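Local coordinates for MstE (Scytonema sp. PCC 10023, PDB 6SBF), which probably catalyses, as a single-domain class II terpene cyclase with an alpha6-alpha6 barrel, the cyclisation of an isoprenoid precursor into a merosterol-type scaffold, at residues A135-H140 with A181-L186; D195-T200 with A223-A228; Y217-T222 with L272-L277. The protein carries 1 engineered substitution. One frame throughout, in Å; residues are numbered along the deposited sequence. Where two conformers were deposited one is given.

In the fold
All three contacts are buried and lack hydrogen bonds between their paired segments, but they differ in closeness. Interaction 1, burying 99 Å², joins helices 128-138 and 177-183 through methyl groups alone. Interaction 2 joins helices 187-200 and 215-229 nearer the surface, where one partner is an arginine chain; it buries 144 Å². Interaction 3, centred about 11 Å from the chain's centre, buries 214 Å² and brings helices 215-229 and 265-275 together. Helix 215-229 serves both 2 and 3, and a salt bridge between Glu224 and Arg273 connects them. Ala184 of interaction 1 packs on Leu197 and Ala225 of interaction 2.

Interaction 1: residues A135-H140 with A181-L186; sequences AALATH and AAVAAL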
ATOM      1  N   ALA A 135      -4.960 -14.356  14.215  1.00 14.07           N
ATOM      2  CA  ALA A 135      -5.687 -15.638  14.080  1.00 15.71           C
ATOM      3  C   ALA A 135      -6.718 -15.549  12.941  1.00 14.12           C
ATOM      4  O   ALA A 135      -6.781 -16.456  12.114  1.00 15.90           O
ATOM      5  CB  ALA A 135      -6.295 -15.999  15.410  1.00 14.85           C
ATOM      6  N   ALA A 136      -7.438 -14.443  12.879  1.00 13.51           N
ATOM      7  CA  ALA A 136      -8.441 -14.234  11.854  1.00 15.01           C
ATOM      8  C   ALA A 136      -7.758 -14.218  10.488  1.00 15.25           C
ATOM      9  O   ALA A 136      -8.351 -14.737   9.522  1.00 16.06           O
ATOM     10  CB  ALA A 136      -9.209 -12.966  12.080  1.00 17.41           C
ATOM     11  N   LEU A 137      -6.588 -13.631  10.363  1.00 15.18           N
ATOM     12  CA  LEU A 137      -5.875 -13.645   9.060  1.00 17.00           C
ATOM     13  C   LEU A 137      -5.650 -15.060   8.594  1.00 17.41           C
ATOM     14  O   LEU A 137      -5.744 -15.292   7.360  1.00 18.46           O
ATOM     15  CB  LEU A 137      -4.503 -13.034   9.142  1.00 23.32           C
ATOM     16  CG  LEU A 137      -4.447 -11.571   8.987  1.00 22.56           C
ATOM     17  CD1 LEU A 137      -3.005 -11.076   9.108  1.00 17.74           C
ATOM     18  CD2 LEU A 137      -5.024 -11.107   7.665  1.00 25.40           C
ATOM     19  N   ALA A 138      -5.398 -15.981   9.491  1.00 17.45           N
ATOM     20  CA  ALA A 138      -5.096 -17.359   9.099  1.00 20.17           C
ATOM     21  C   ALA A 138      -6.293 -17.948   8.358  1.00 19.14           C
ATOM     22  O   ALA A 138      -6.088 -18.791   7.459  1.00 22.71           O
ATOM     23  CB  ALA A 138      -4.689 -18.156  10.297  1.00 22.06           C
ATOM     24  N   THR A 139      -7.501 -17.495   8.669  0.50 17.41           N
ATOM     25  CA  THR A 139      -8.730 -18.007   8.027  0.50 17.62           C
ATOM     26  C   THR A 139      -8.755 -17.700   6.517  0.50 16.62           C
ATOM     27  O   THR A 139      -9.456 -18.409   5.794  0.50 21.49           O
ATOM     28  CB  THR A 139      -9.962 -17.440   8.738  0.50 17.39           C
ATOM     29  OG1 THR A 139      -9.801 -17.686  10.139  0.50 23.51           O
ATOM     30  CG2 THR A 139     -11.232 -18.073   8.224  0.50 18.49           C
ATOM     31  N   HIS A 140      -8.032 -16.673   6.083  1.00 16.19           N
ATOM     32  CA  HIS A 140      -7.992 -16.205   4.701  1.00 14.66           C
ATOM     33  C   HIS A 140      -6.913 -16.904   3.864  1.00 15.30           C
ATOM     34  O   HIS A 140      -6.876 -16.642   2.643  1.00 15.50           O
ATOM     35  CB  HIS A 140      -7.794 -14.700   4.707  1.00 14.61           C
ATOM     36  CG  HIS A 140      -8.939 -13.940   5.249  1.00 14.43           C
ATOM     37  ND1 HIS A 140     -10.140 -13.798   4.577  1.00 20.41           N
ATOM     38  CD2 HIS A 140      -9.067 -13.238   6.361  1.00 17.07           C
ATOM     39  CE1 HIS A 140     -10.941 -13.027   5.308  1.00 20.65           C
ATOM     40  NE2 HIS A 140     -10.316 -12.682   6.381  1.00 17.42           N
ATOM     41  N   ALA A 181       1.456  -9.989  -0.460  1.00 12.87           N
ATOM     42  CA  ALA A 181       2.717  -9.270  -0.336  1.00 13.47           C
ATOM     43  C   ALA A 181       2.689  -8.441   0.954  1.00 13.55           C
ATOM     44  O   ALA A 181       3.683  -8.389   1.709  1.00 14.84           O
ATOM     45  CB  ALA A 181       2.980  -8.414  -1.554  1.00 14.28           C
ATOM     46  N   ALA A 182       1.615  -7.727   1.184  1.00 13.44           N
ATOM     47  CA  ALA A 182       1.499  -6.861   2.359  1.00 13.07           C
ATOM     48  C   ALA A 182       1.456  -7.722   3.638  1.00 11.87           C
ATOM     49  O   ALA A 182       2.125  -7.368   4.626  1.00 13.91           O
ATOM     50  CB  ALA A 182       0.280  -5.980   2.246  1.00 13.65           C
ATOM     51  N   VAL A 183       0.708  -8.794   3.677  1.00 12.42           N
ATOM     52  CA  VAL A 183       0.602  -9.665   4.865  1.00 12.60           C
ATOM     53  C   VAL A 183       1.966 -10.291   5.122  1.00 13.10           C
ATOM     54  O   VAL A 183       2.321 -10.503   6.297  1.00 14.57           O
ATOM     55  CB  VAL A 183      -0.553 -10.667   4.739  1.00 13.31           C
ATOM     56  CG1 VAL A 183      -0.551 -11.704   5.837  1.00 14.40           C
ATOM     57  CG2 VAL A 183      -1.892  -9.942   4.760  1.00 13.31           C
ATOM     58  N   ALA A 184       2.728 -10.567   4.099  1.00 13.20           N
ATOM     59  CA  ALA A 184       4.089 -11.146   4.272  1.00 13.69           C
ATOM     60  C   ALA A 184       5.048 -10.140   4.921  1.00 13.68           C
ATOM     61  O   ALA A 184       6.154 -10.579   5.270  1.00 16.38           O
ATOM     62  CB  ALA A 184       4.615 -11.607   2.942  1.00 14.95           C
ATOM     63  N   ALA A 185       4.688  -8.879   5.078  1.00 13.30           N
ATOM     64  CA  ALA A 185       5.463  -7.915   5.916  1.00 14.27           C
ATOM     65  C   ALA A 185       5.432  -8.354   7.395  1.00 15.41           C
ATOM     66  O   ALA A 185       6.299  -7.925   8.143  1.00 19.14           O
ATOM     67  CB  ALA A 185       4.964  -6.489   5.776  1.00 15.67           C
ATOM     68  N   LEU A 186       4.471  -9.178   7.791  1.00 14.47           N
ATOM     69  CA  LEU A 186       4.337  -9.678   9.162  1.00 15.35           C
ATOM     70  C   LEU A 186       5.225 -10.896   9.282  1.00 17.31           C
ATOM     71  O   LEU A 186       5.061 -11.875   8.561  1.00 16.78           O
ATOM     72  CB  LEU A 186       2.884 -10.058   9.447  1.00 15.28           C
ATOM     73  CG  LEU A 186       1.890  -8.913   9.310  1.00 16.49           C
ATOM     74  CD1 LEU A 186       0.481  -9.446   9.543  1.00 17.59           C
ATOM     75  CD2 LEU A 186       2.166  -7.741  10.263  1.00 17.41           C
TER
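Leu137 and Val183 mark the nearest backbone approach of segments 135-140 and 181-186, with CA atoms 8.7 Å apart, a separation that only side chains can bridge. On the first segment the backbone is tied three residues back, His140 N bonding to Leu137 O at 3.0 Å. On the second, a type I beta turn runs from Val183 to Leu186, and Leu186 N donates to Val183 O at 2.9 Å. The turn carries Leu186 back to the same side as Val183, and both then face Leu137.

One methyl group does the joining. Leu137 CD1 lies 3.9 Å from Leu186 CD1 and 4.1 Å from Val183 CG1, so it sits against a pair of branches from the turn's two ends. Leu137 and Val183 extend toward one another tip to tip, whereas the Leu186 chain crosses that of Leu137 at roughly a right angle. For Val183, CG1 is anti to the backbone N (chi1 171°), and this is the branch that reaches Leu137. All the contacting atoms are methyl carbons, and the 99 Å² buried between the segments is correspondingly small.

The contact is buried among neighbouring helices of the alpha-helical barrel. Helix 187-200, next in the chain, puts Phe189 against both Leu137 and Val183, and adds Leu193 on Val183. Helix 109-121 supplies Ala109 and Leu116 to Leu137, and Gln117 to Leu186, so Phe189 bridges Leu137 and Val183, and helix 109-121 touches both Leu137 and Leu186.

Interaction 2: residues D195-T200 with A223-A228; sequences DYLRVT and AEALAA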
ATOM      1  N   ASP A 195       6.322 -19.332  -0.811  1.00 15.90           N
ATOM      2  CA  ASP A 195       6.300 -20.109  -2.062  1.00 16.60           C
ATOM      3  C   ASP A 195       5.311 -19.449  -3.014  1.00 15.78           C
ATOM      4  O   ASP A 195       5.589 -19.376  -4.223  1.00 15.88           O
ATOM      5  CB  ASP A 195       6.031 -21.572  -1.788  1.00 17.73           C
ATOM      6  CG  ASP A 195       7.170 -22.319  -1.113  1.00 19.41           C
ATOM      7  OD1 ASP A 195       8.219 -21.712  -0.821  1.00 23.36           O
ATOM      8  OD2 ASP A 195       6.981 -23.508  -0.904  1.00 26.46           O
ATOM      9  N   TYR A 196       4.146 -19.036  -2.522  1.00 13.87           N
ATOM     10  CA  TYR A 196       3.131 -18.350  -3.363  1.00 14.24           C
ATOM     11  C   TYR A 196       3.749 -17.092  -3.958  1.00 14.31           C
ATOM     12  O   TYR A 196       3.616 -16.818  -5.181  1.00 14.39           O
ATOM     13  CB  TYR A 196       1.902 -18.010  -2.524  1.00 14.94           C
ATOM     14  CG  TYR A 196       0.922 -17.144  -3.254  1.00 13.71           C
ATOM     15  CD1 TYR A 196      -0.045 -17.682  -4.087  1.00 15.45           C
ATOM     16  CD2 TYR A 196       0.999 -15.773  -3.133  1.00 15.26           C
ATOM     17  CE1 TYR A 196      -0.931 -16.867  -4.771  1.00 15.93           C
ATOM     18  CE2 TYR A 196       0.112 -14.970  -3.821  1.00 15.23           C
ATOM     19  CZ  TYR A 196      -0.837 -15.507  -4.675  1.00 15.65           C
ATOM     20  OH  TYR A 196      -1.695 -14.667  -5.343  1.00 19.01           O
ATOM     21  N   LEU A 197       4.444 -16.308  -3.153  1.00 13.95           N
ATOM     22  CA  LEU A 197       5.090 -15.091  -3.683  1.00 13.72           C
ATOM     23  C   LEU A 197       6.157 -15.479  -4.724  1.00 13.33           C
ATOM     24  O   LEU A 197       6.256 -14.801  -5.782  1.00 14.92           O
ATOM     25  CB  LEU A 197       5.666 -14.252  -2.577  1.00 14.63           C
ATOM     26  CG  LEU A 197       4.594 -13.657  -1.635  1.00 17.27           C
ATOM     27  CD1 LEU A 197       5.223 -12.931  -0.497  1.00 18.60           C
ATOM     28  CD2 LEU A 197       3.667 -12.704  -2.376  1.00 19.29           C
ATOM     29  N   ARG A 198       6.932 -16.509  -4.510  1.00 13.67           N
ATOM     30  CA  ARG A 198       7.936 -16.849  -5.524  1.00 14.49           C
ATOM     31  C   ARG A 198       7.272 -17.289  -6.850  1.00 14.21           C
ATOM     32  O   ARG A 198       7.721 -16.854  -7.946  1.00 14.80           O
ATOM     33  CB  ARG A 198       8.880 -17.927  -5.020  1.00 15.09           C
ATOM     34  CG  ARG A 198       9.911 -17.427  -4.009  1.00 16.14           C
ATOM     35  CD  ARG A 198      10.967 -16.490  -4.609  1.00 16.27           C
ATOM     36  NE  ARG A 198      11.660 -17.110  -5.721  1.00 16.81           N
ATOM     37  CZ  ARG A 198      12.495 -18.090  -5.663  1.00 20.82           C
ATOM     38  NH1 ARG A 198      12.838 -18.673  -6.805  1.00 30.93           N
ATOM     39  NH2 ARG A 198      13.025 -18.485  -4.535  1.00 21.40           N
ATOM     40  N   VAL A 199       6.249 -18.107  -6.807  1.00 15.40           N
ATOM     41  CA  VAL A 199       5.695 -18.690  -8.066  1.00 16.86           C
ATOM     42  C   VAL A 199       4.914 -17.663  -8.843  1.00 15.91           C
ATOM     43  O   VAL A 199       4.733 -17.846 -10.059  1.00 19.75           O
ATOM     44  CB  VAL A 199       4.892 -19.948  -7.780  1.00 19.83           C
ATOM     45  CG1 VAL A 199       5.756 -21.016  -7.120  1.00 23.78           C
ATOM     46  CG2 VAL A 199       3.578 -19.671  -7.135  1.00 21.10           C
ATOM     47  N   THR A 200       4.486 -16.578  -8.217  1.00 14.31           N
ATOM     48  CA  THR A 200       3.679 -15.534  -8.899  1.00 13.99           C
ATOM     49  C   THR A 200       4.505 -14.448  -9.575  1.00 13.68           C
ATOM     50  O   THR A 200       3.947 -13.607 -10.294  1.00 15.20           O
ATOM     51  CB  THR A 200       2.643 -14.931  -7.970  1.00 14.74           C
ATOM     52  OG1 THR A 200       3.263 -14.447  -6.771  1.00 14.97           O
ATOM     53  CG2 THR A 200       1.544 -15.898  -7.632  1.00 15.93           C
ATOM     54  N   ALA A 223       9.111  -7.922  -3.024  1.00 11.65           N
ATOM     55  CA  ALA A 223      10.576  -7.946  -2.948  1.00 12.31           C
ATOM     56  C   ALA A 223      11.037  -7.629  -1.509  1.00 12.10           C
ATOM     57  O   ALA A 223      12.024  -8.230  -1.029  1.00 13.22           O
ATOM     58  CB  ALA A 223      11.158  -6.999  -3.932  1.00 12.72           C
ATOM     59  N   GLU A 224      10.356  -6.693  -0.852  1.00 12.06           N
ATOM     60  CA  GLU A 224      10.721  -6.358   0.543  1.00 12.77           C
ATOM     61  C   GLU A 224      10.491  -7.572   1.442  1.00 13.35           C
ATOM     62  O   GLU A 224      11.325  -7.840   2.357  1.00 15.16           O
ATOM     63  CB  GLU A 224       9.866  -5.194   1.031  1.00 13.26           C
ATOM     64  CG  GLU A 224      10.286  -3.837   0.523  1.00 14.20           C
ATOM     65  CD  GLU A 224       9.332  -2.697   0.866  1.00 15.24           C
ATOM     66  OE1 GLU A 224       8.211  -2.970   1.420  1.00 18.33           O
ATOM     67  OE2 GLU A 224       9.703  -1.539   0.564  1.00 18.70           O
ATOM     68  N   ALA A 225       9.423  -8.355   1.267  1.00 13.52           N
ATOM     69  CA  ALA A 225       9.158  -9.538   2.131  1.00 14.82           C
ATOM     70  C   ALA A 225      10.237 -10.569   1.869  1.00 15.45           C
ATOM     71  O   ALA A 225      10.746 -11.212   2.807  1.00 16.57           O
ATOM     72  CB  ALA A 225       7.796 -10.110   1.875  1.00 15.72           C
ATOM     73  N   LEU A 226      10.589 -10.788   0.611  1.00 13.30           N
ATOM     74  CA  LEU A 226      11.671 -11.739   0.293  1.00 14.16           C
ATOM     75  C   LEU A 226      12.981 -11.261   0.929  1.00 14.44           C
ATOM     76  O   LEU A 226      13.748 -12.093   1.455  1.00 16.96           O
ATOM     77  CB  LEU A 226      11.787 -11.910  -1.232  1.00 14.90           C
ATOM     78  CG  LEU A 226      10.582 -12.561  -1.925  1.00 15.70           C
ATOM     79  CD1 LEU A 226      10.827 -12.560  -3.428  1.00 17.73           C
ATOM     80  CD2 LEU A 226      10.266 -13.957  -1.377  1.00 17.40           C
ATOM     81  N   ALA A 227      13.287  -9.984   0.827  1.00 13.56           N
ATOM     82  CA  ALA A 227      14.522  -9.446   1.406  1.00 15.01           C
ATOM     83  C   ALA A 227      14.519  -9.633   2.933  1.00 15.94           C
ATOM     84  O   ALA A 227      15.530 -10.034   3.502  1.00 17.71           O
ATOM     85  CB  ALA A 227      14.704  -7.993   1.091  1.00 16.79           C
ATOM     86  N   ALA A 228      13.391  -9.410   3.591  1.00 16.00           N
ATOM     87  CA  ALA A 228      13.333  -9.477   5.057  1.00 16.57           C
ATOM     88  C   ALA A 228      13.491 -10.930   5.507  1.00 17.54           C
ATOM     89  O   ALA A 228      13.964 -11.178   6.630  1.00 20.74           O
ATOM     90  CB  ALA A 228      12.010  -8.909   5.533  1.00 16.96           C
TER
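Neighbouring helices of the alpha6-alpha6 barrel, 187-200 and 215-229, meet where Arg198 lies against Leu226, within the squalene-hopene cyclase-like family region. Their nearest backbone approach is between Leu197 and Leu226, with CA atoms 8.4 Å apart. The contact between the segments is apolar. Leu197 CD1 points at Ala225 CB, a loose contact of 4.5 Å. Arg198 contributes its aliphatic part: CD rests 4.1 Å from Leu226 CD1 and 4.2 Å from Leu226 CD2, wedged against the fork of the leucine, and the two side chains cross at about a right angle. Successive bends in the arginine chain (chi2 -69°, chi3 -56°) lay its methylenes against the leucine while the charged end goes elsewhere.

The polar groups of segment 195-200 find partners outside the contact. Arg198 NH2 forms a salt bridge with Asp234, just ahead of helix 235-248, whose Ile238 also packs on Leu226. Leu197 O accepts a hydrogen bond from Trp207 NE1; Tyr196 OH and Thr177 OG1 share another, which links helix 187-200 to helix 177-183.

Within the first segment, the Thr200 methyl lies over one face of the Tyr196 ring, CG2 3.8 Å above the plane and displaced toward the rim.

Interaction 3: residues Y217-T222 with L272-L277; sequences YTTALT and LRLLLL
In the alpha6-alpha6 barrel, helices 215-229 and 265-275 meet at Ala220 and Leu274, whose CA atoms are 4.5 Å apart, a very close approach for two helices. The small alanine makes it possible: Ala220 CB is 4.0 Å from Leu274 CB and 4.1 Å from Leu274 N, so the methyl packs against the start of the leucine side chain and the adjoining backbone N. With chi1 of Leu274 at 172°, CG is turned away from the backbone N, which takes the isobutyl group past Ala220 toward Thr219. There CD2 meets Thr219 CG2 at 3.8 Å, the two side chains running obliquely to each other.

Thr219 divides its branches by chemistry. Its methyl faces the leucine, while OG1 is hydrogen-bonded to His215 O and to Trp207 N, satisfying the hydroxyl.

On the other flank, Leu221 CD2 lies 4.2 Å from Arg273 NH2, coming at the guanidinium obliquely. The arginine is buried, and its charge is met by a salt bridge from NH2 to Glu224, one turn beyond Ala220 on the opposing helix; this links the two helices by charge as well as by packing.

Within helix 215-229, Thr218 O accepts two donors from Thr222, its N and its hydroxyl, which reach it from opposite faces of the carbonyl plane. The hydroxyl bond, Thr222 OG1 to Thr218 O, is 2.8 Å long with the donor tilted 30° from that plane.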
ATOM      1  N   TYR A 217       3.434  -1.228  -6.519  1.00 11.51           N
ATOM      2  CA  TYR A 217       2.978  -1.511  -5.153  1.00 11.83           C
ATOM      3  C   TYR A 217       3.237  -2.962  -4.796  1.00 11.25           C
ATOM      4  O   TYR A 217       3.946  -3.262  -3.795  1.00 12.32           O
ATOM      5  CB  TYR A 217       1.497  -1.149  -5.055  1.00 12.59           C
ATOM      6  CG  TYR A 217       0.814  -1.522  -3.768  1.00 12.19           C
ATOM      7  CD1 TYR A 217       0.263  -2.745  -3.550  1.00 14.01           C
ATOM      8  CD2 TYR A 217       0.640  -0.593  -2.765  1.00 15.38           C
ATOM      9  CE1 TYR A 217      -0.422  -3.082  -2.391  1.00 14.46           C
ATOM     10  CE2 TYR A 217      -0.032  -0.903  -1.587  1.00 14.82           C
ATOM     11  CZ  TYR A 217      -0.567  -2.146  -1.382  1.00 13.08           C
ATOM     12  OH  TYR A 217      -1.243  -2.444  -0.226  1.00 14.87           O
ATOM     13  N   THR A 218       2.738  -3.897  -5.568  1.00 11.21           N
ATOM     14  CA  THR A 218       2.856  -5.329  -5.256  1.00 10.98           C
ATOM     15  C   THR A 218       4.314  -5.727  -5.395  1.00 11.81           C
ATOM     16  O   THR A 218       4.793  -6.580  -4.617  1.00 12.18           O
ATOM     17  CB  THR A 218       1.900  -6.180  -6.090  1.00 11.89           C
ATOM     18  OG1 THR A 218       0.566  -5.728  -5.869  1.00 13.14           O
ATOM     19  CG2 THR A 218       1.960  -7.640  -5.756  1.00 12.50           C
ATOM     20  N   THR A 219       4.997  -5.225  -6.411  1.00 10.75           N
ATOM     21  CA  THR A 219       6.381  -5.641  -6.679  1.00 11.41           C
ATOM     22  C   THR A 219       7.268  -5.202  -5.501  1.00 11.98           C
ATOM     23  O   THR A 219       8.092  -5.993  -5.016  1.00 12.42           O
ATOM     24  CB  THR A 219       6.861  -5.083  -8.013  1.00 11.49           C
ATOM     25  OG1 THR A 219       6.005  -5.595  -9.055  1.00 12.56           O
ATOM     26  CG2 THR A 219       8.303  -5.484  -8.296  1.00 12.43           C
ATOM     27  N   ALA A 220       7.163  -3.952  -5.077  1.00 11.76           N
ATOM     28  CA  ALA A 220       8.004  -3.458  -3.948  1.00 11.05           C
ATOM     29  C   ALA A 220       7.685  -4.278  -2.700  1.00 10.91           C
ATOM     30  O   ALA A 220       8.604  -4.719  -2.012  1.00 12.01           O
ATOM     31  CB  ALA A 220       7.713  -2.005  -3.699  1.00 12.24           C
ATOM     32  N   LEU A 221       6.405  -4.455  -2.363  1.00 10.82           N
ATOM     33  CA  LEU A 221       6.066  -5.166  -1.127  1.00 11.54           C
ATOM     34  C   LEU A 221       6.569  -6.596  -1.178  1.00 11.93           C
ATOM     35  O   LEU A 221       7.025  -7.140  -0.176  1.00 12.04           O
ATOM     36  CB  LEU A 221       4.568  -5.105  -0.893  1.00 12.01           C
ATOM     37  CG  LEU A 221       4.030  -3.766  -0.400  1.00 12.81           C
ATOM     38  CD1 LEU A 221       2.550  -3.735  -0.472  1.00 15.82           C
ATOM     39  CD2 LEU A 221       4.535  -3.437   1.006  1.00 14.72           C
ATOM     40  N   THR A 222       6.437  -7.260  -2.317  1.00 11.78           N
ATOM     41  CA  THR A 222       6.869  -8.672  -2.424  1.00 11.74           C
ATOM     42  C   THR A 222       8.390  -8.755  -2.284  1.00 11.43           C
ATOM     43  O   THR A 222       8.895  -9.609  -1.506  1.00 12.59           O
ATOM     44  CB  THR A 222       6.392  -9.319  -3.720  1.00 12.10           C
ATOM     45  OG1 THR A 222       4.961  -9.268  -3.826  1.00 12.78           O
ATOM     46  CG2 THR A 222       6.836 -10.757  -3.733  1.00 13.49           C
ATOM     47  N   LEU A 272      10.553   3.753  -5.919  1.00 11.62           N
ATOM     48  CA  LEU A 272      11.700   4.233  -5.102  1.00 12.25           C
ATOM     49  C   LEU A 272      11.932   3.236  -3.963  1.00 12.05           C
ATOM     50  O   LEU A 272      13.119   2.858  -3.722  1.00 13.68           O
ATOM     51  CB  LEU A 272      11.434   5.654  -4.660  1.00 12.81           C
ATOM     52  CG  LEU A 272      12.464   6.270  -3.723  1.00 13.05           C
ATOM     53  CD1 LEU A 272      13.854   6.179  -4.323  1.00 14.20           C
ATOM     54  CD2 LEU A 272      12.090   7.696  -3.376  1.00 13.55           C
ATOM     55  N   ARG A 273      10.885   2.767  -3.295  1.00 12.39           N
ATOM     56  CA  ARG A 273      11.069   1.780  -2.227  1.00 13.28           C
ATOM     57  C   ARG A 273      11.694   0.492  -2.821  1.00 13.03           C
ATOM     58  O   ARG A 273      12.604  -0.074  -2.192  1.00 13.97           O
ATOM     59  CB  ARG A 273       9.748   1.437  -1.569  1.00 14.91           C
ATOM     60  CG  ARG A 273       9.357   2.467  -0.578  1.00 17.19           C
ATOM     61  CD  ARG A 273       8.133   2.083   0.239  1.00 17.37           C
ATOM     62  NE  ARG A 273       8.136   0.827   1.016  1.00 15.31           N
ATOM     63  CZ  ARG A 273       7.328   0.592   2.060  1.00 15.08           C
ATOM     64  NH1 ARG A 273       6.616   1.561   2.597  1.00 16.77           N
ATOM     65  NH2 ARG A 273       7.229  -0.624   2.575  1.00 16.80           N
ATOM     66  N   LEU A 274      11.211   0.040  -3.955  1.00 12.08           N
ATOM     67  CA  LEU A 274      11.778  -1.169  -4.599  1.00 12.44           C
ATOM     68  C   LEU A 274      13.278  -0.981  -4.845  1.00 12.38           C
ATOM     69  O   LEU A 274      14.083  -1.913  -4.585  1.00 14.42           O
ATOM     70  CB  LEU A 274      11.024  -1.428  -5.891  1.00 12.69           C
ATOM     71  CG  LEU A 274      11.586  -2.524  -6.801  1.00 13.35           C
ATOM     72  CD1 LEU A 274      11.669  -3.878  -6.170  1.00 13.52           C
ATOM     73  CD2 LEU A 274      10.694  -2.585  -8.058  1.00 14.01           C
ATOM     74  N   LEU A 275      13.673   0.168  -5.310  1.00 12.32           N
ATOM     75  CA  LEU A 275      15.078   0.441  -5.705  1.00 14.06           C
ATOM     76  C   LEU A 275      16.006   0.525  -4.469  1.00 14.48           C
ATOM     77  O   LEU A 275      17.207   0.440  -4.638  1.00 16.37           O
ATOM     78  CB  LEU A 275      15.196   1.704  -6.553  1.00 15.03           C
ATOM     79  CG  LEU A 275      14.531   1.630  -7.940  1.00 17.92           C
ATOM     80  CD1 LEU A 275      14.546   3.001  -8.564  1.00 22.05           C
ATOM     81  CD2 LEU A 275      15.185   0.595  -8.814  1.00 21.64           C
ATOM     82  N   LEU A 276      15.463   0.649  -3.258  1.00 14.21           N
ATOM     83  CA  LEU A 276      16.286   0.620  -2.030  1.00 14.68           C
ATOM     84  C   LEU A 276      16.773  -0.788  -1.756  1.00 15.68           C
ATOM     85  O   LEU A 276      17.635  -0.943  -0.857  1.00 18.69           O
ATOM     86  CB  LEU A 276      15.471   1.138  -0.871  1.00 15.90           C
ATOM     87  CG  LEU A 276      15.133   2.627  -0.984  1.00 19.40           C
ATOM     88  CD1 LEU A 276      14.197   2.997   0.113  1.00 24.10           C
ATOM     89  CD2 LEU A 276      16.423   3.456  -0.854  1.00 24.04           C
ATOM     90  N   LEU A 277      16.303  -1.800  -2.478  1.00 15.54           N
ATOM     91  CA  LEU A 277      16.719  -3.194  -2.169  1.00 16.95           C
ATOM     92  C   LEU A 277      18.046  -3.564  -2.824  1.00 17.46           C
ATOM     93  O   LEU A 277      18.497  -4.683  -2.586  1.00 22.14           O
ATOM     94  CB  LEU A 277      15.591  -4.154  -2.551  1.00 14.12           C
ATOM     95  CG  LEU A 277      14.316  -3.916  -1.761  1.00 15.64           C
ATOM     96  CD1 LEU A 277      13.209  -4.825  -2.267  1.00 16.20           C
ATOM     97  CD2 LEU A 277      14.501  -4.119  -0.244  1.00 17.93           C
TER